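Local coordinates for protein phosphotransferase system, mannose/fructose/N-acetylgalactosamine-specific component IIB (Thermoanaerobacter tengcongensis, PDB 3LFJ) that probably transfers a phosphoryl group from a phosphohistidine carrier to sugar during uptake, as the cytoplasmic IIB component of a mannose/fructose-type phosphotransferase system, at residues Val25-Asp30 with Leu102-Ile107. Sequence-based numbering, arbitrary orientation.
Sequences VFARID and LLFKNI
Arg-28 and Leu-103 stand on the same face of the central, largely parallel beta-sheet, and each carries CG trans to its backbone N (chi1 170° and -175°), which lays the two chains side by side with Leu-103 CD1 3.9 Å from Arg-28 CG. Segments 25-30 and 102-104 are portions of the adjacent strands 22-30 and 98-104 in the middle of this sheet, the core of the sorbose-family IIB fold. The axes of these short segments diverge by only 14°, and the parallel ladder is read from alternating bonds: Leu-102 N donates to Phe-26 O, Arg-28 N to Leu-102 O, Phe-104 N to Arg-28 O (2.8 Å), and Asp-30 N to Phe-104 O. Arg-28 thus uses both its N-H and its carbonyl on this one neighbour, while Ile-29 bonds backbone-to-backbone with strand 122-127 on the other flank.

The opposite face, bearing Ala-27, Ile-29, Leu-102 and Phe-104, is apolar. Ala-27 CB approaches the edge of the Phe-104 ring, near its plane, and Ile-29 CG1 lies 4.0 Å from Phe-104 CB. Beyond the strand end, Ile-29 divides its branches: CG2 rests on Asn-106 CA at 3.8 Å, whereas CD1 meets Ile-107 CG1, the two side chains crossing at roughly a right angle. Ile-107 opens helix 107-115, so this contact ties strand 22-30 to its first turn; Asn-106, at the N-cap, caps a backbone N and bonds Thr-109 OG1 through OD1.

On the Arg-28 face, the extended arginine chain reaches Asp-30, whose OD2 also bonds His-35 NE2; Gln-165 O holds Arg-28 NH2. In the salt bridge, Arg-28 NH1 meets Asp-30 OD2 at 3.0 Å from the anti side, tilted out of the carboxylate plane.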
loop_
_atom_site.group_PDB
_atom_site.type_symbol
_atom_site.label_atom_id
_atom_site.label_comp_id
_atom_site.label_asym_id
_atom_site.label_seq_id
_atom_site.Cartn_x
_atom_site.Cartn_y
_atom_site.Cartn_z
ATOM N N VAL A 25 7.094 -5.748 -5.909
ATOM C CA VAL A 25 7.482 -6.790 -4.952
ATOM C C VAL A 25 6.570 -6.850 -3.731
ATOM O O VAL A 25 6.529 -7.866 -3.039
ATOM C CB VAL A 25 8.950 -6.658 -4.497
ATOM C CG1 VAL A 25 9.877 -6.733 -5.700
ATOM C CG2 VAL A 25 9.183 -5.359 -3.709
ATOM N N PHE A 26 5.838 -5.766 -3.474
ATOM C CA PHE A 26 4.939 -5.700 -2.330
ATOM C C PHE A 26 4.063 -4.476 -2.506
ATOM O O PHE A 26 4.422 -3.569 -3.264
ATOM C CB PHE A 26 5.735 -5.561 -1.027
ATOM C CG PHE A 26 5.017 -6.085 0.185
ATOM C CD1 PHE A 26 4.822 -7.452 0.358
ATOM C CD2 PHE A 26 4.552 -5.216 1.159
ATOM C CE1 PHE A 26 4.186 -7.946 1.477
ATOM C CE2 PHE A 26 3.912 -5.710 2.292
ATOM C CZ PHE A 26 3.725 -7.074 2.440
ATOM N N ALA A 27 2.926 -4.455 -1.822
ATOM C CA ALA A 27 2.077 -3.260 -1.782
ATOM C C ALA A 27 1.487 -3.140 -0.395
ATOM O O ALA A 27 1.055 -4.131 0.199
ATOM C CB ALA A 27 0.988 -3.315 -2.841
ATOM N N ARG A 28 1.463 -1.921 0.120
ATOM C CA ARG A 28 1.017 -1.673 1.489
ATOM C C ARG A 28 0.177 -0.399 1.532
ATOM O O ARG A 28 0.480 0.586 0.846
ATOM C CB ARG A 28 2.233 -1.538 2.407
ATOM C CG ARG A 28 1.932 -1.029 3.824
ATOM C CD ARG A 28 3.209 -1.066 4.644
ATOM N NE ARG A 28 3.060 -0.426 5.946
ATOM C CZ ARG A 28 2.671 -1.062 7.055
ATOM N NH1 ARG A 28 2.567 -0.382 8.179
ATOM N NH2 ARG A 28 2.369 -2.361 7.039
ATOM N N ILE A 29 -0.877 -0.443 2.340
ATOM C CA ILE A 29 -1.700 0.739 2.616
ATOM C C ILE A 29 -1.419 1.198 4.039
ATOM O O ILE A 29 -1.573 0.434 5.000
ATOM C CB ILE A 29 -3.205 0.448 2.431
ATOM C CG1 ILE A 29 -3.492 0.201 0.933
ATOM C CG2 ILE A 29 -4.052 1.619 2.996
ATOM C CD1 ILE A 29 -4.861 -0.394 0.622
ATOM N N ASP A 30 -0.980 2.442 4.191
ATOM C CA ASP A 30 -0.733 3.006 5.519
ATOM C C ASP A 30 -0.968 4.491 5.422
ATOM O O ASP A 30 -0.263 5.187 4.676
ATOM C CB ASP A 30 0.704 2.709 5.982
ATOM C CG ASP A 30 0.971 3.134 7.430
ATOM O OD1 ASP A 30 0.324 4.071 7.943
ATOM O OD2 ASP A 30 1.869 2.528 8.053
ATOM N N LEU A 102 5.246 -0.771 -3.342
ATOM C CA LEU A 102 4.214 0.273 -3.463
ATOM C C LEU A 102 3.636 0.621 -2.102
ATOM O O LEU A 102 3.298 -0.264 -1.315
ATOM C CB LEU A 102 3.083 -0.186 -4.367
ATOM C CG LEU A 102 3.449 -0.518 -5.813
ATOM C CD1 LEU A 102 2.214 -0.934 -6.577
ATOM C CD2 LEU A 102 4.105 0.688 -6.469
ATOM N N LEU A 103 3.526 1.915 -1.843
ATOM C CA LEU A 103 2.944 2.403 -0.610
ATOM C C LEU A 103 1.800 3.360 -0.948
ATOM O O LEU A 103 1.997 4.340 -1.666
ATOM C CB LEU A 103 4.041 3.091 0.204
ATOM C CG LEU A 103 3.673 3.580 1.598
ATOM C CD1 LEU A 103 3.095 2.434 2.411
ATOM C CD2 LEU A 103 4.928 4.140 2.272
ATOM N N PHE A 104 0.605 3.050 -0.455
ATOM C CA PHE A 104 -0.578 3.912 -0.652
ATOM C C PHE A 104 -1.009 4.483 0.669
ATOM O O PHE A 104 -0.853 3.855 1.703
ATOM C CB PHE A 104 -1.771 3.095 -1.205
ATOM C CG PHE A 104 -1.495 2.429 -2.494
ATOM C CD1 PHE A 104 -1.731 3.094 -3.684
ATOM C CD2 PHE A 104 -0.979 1.126 -2.537
ATOM C CE1 PHE A 104 -1.473 2.475 -4.916
ATOM C CE2 PHE A 104 -0.717 0.507 -3.766
ATOM C CZ PHE A 104 -0.969 1.177 -4.953
ATOM N N LYS A 105 -1.600 5.671 0.633
ATOM C CA LYS A 105 -2.191 6.243 1.824
ATOM C C LYS A 105 -3.560 5.622 2.158
ATOM O O LYS A 105 -3.955 5.565 3.321
ATOM C CB LYS A 105 -2.347 7.753 1.611
ATOM C CG LYS A 105 -2.633 8.560 2.854
ATOM C CD LYS A 105 -2.737 10.030 2.445
ATOM C CE LYS A 105 -2.965 10.919 3.653
ATOM N NZ LYS A 105 -3.085 12.352 3.184
ATOM N N ASN A 106 -4.288 5.169 1.141
ATOM C CA ASN A 106 -5.649 4.707 1.364
ATOM C C ASN A 106 -6.083 3.661 0.344
ATOM O O ASN A 106 -5.470 3.509 -0.719
ATOM C CB ASN A 106 -6.612 5.921 1.356
ATOM C CG ASN A 106 -6.382 6.841 0.181
ATOM O OD1 ASN A 106 -6.448 6.420 -0.969
ATOM N ND2 ASN A 106 -6.117 8.119 0.467
ATOM N N ILE A 107 -7.160 2.954 0.694
ATOM C CA ILE A 107 -7.715 1.909 -0.151
ATOM C C ILE A 107 -8.185 2.428 -1.501
ATOM O O ILE A 107 -7.925 1.805 -2.534
ATOM C CB ILE A 107 -8.857 1.154 0.582
ATOM C CG1 ILE A 107 -8.283 0.354 1.746
ATOM C CG2 ILE A 107 -9.591 0.236 -0.397
ATOM C CD1 ILE A 107 -9.326 -0.037 2.790
#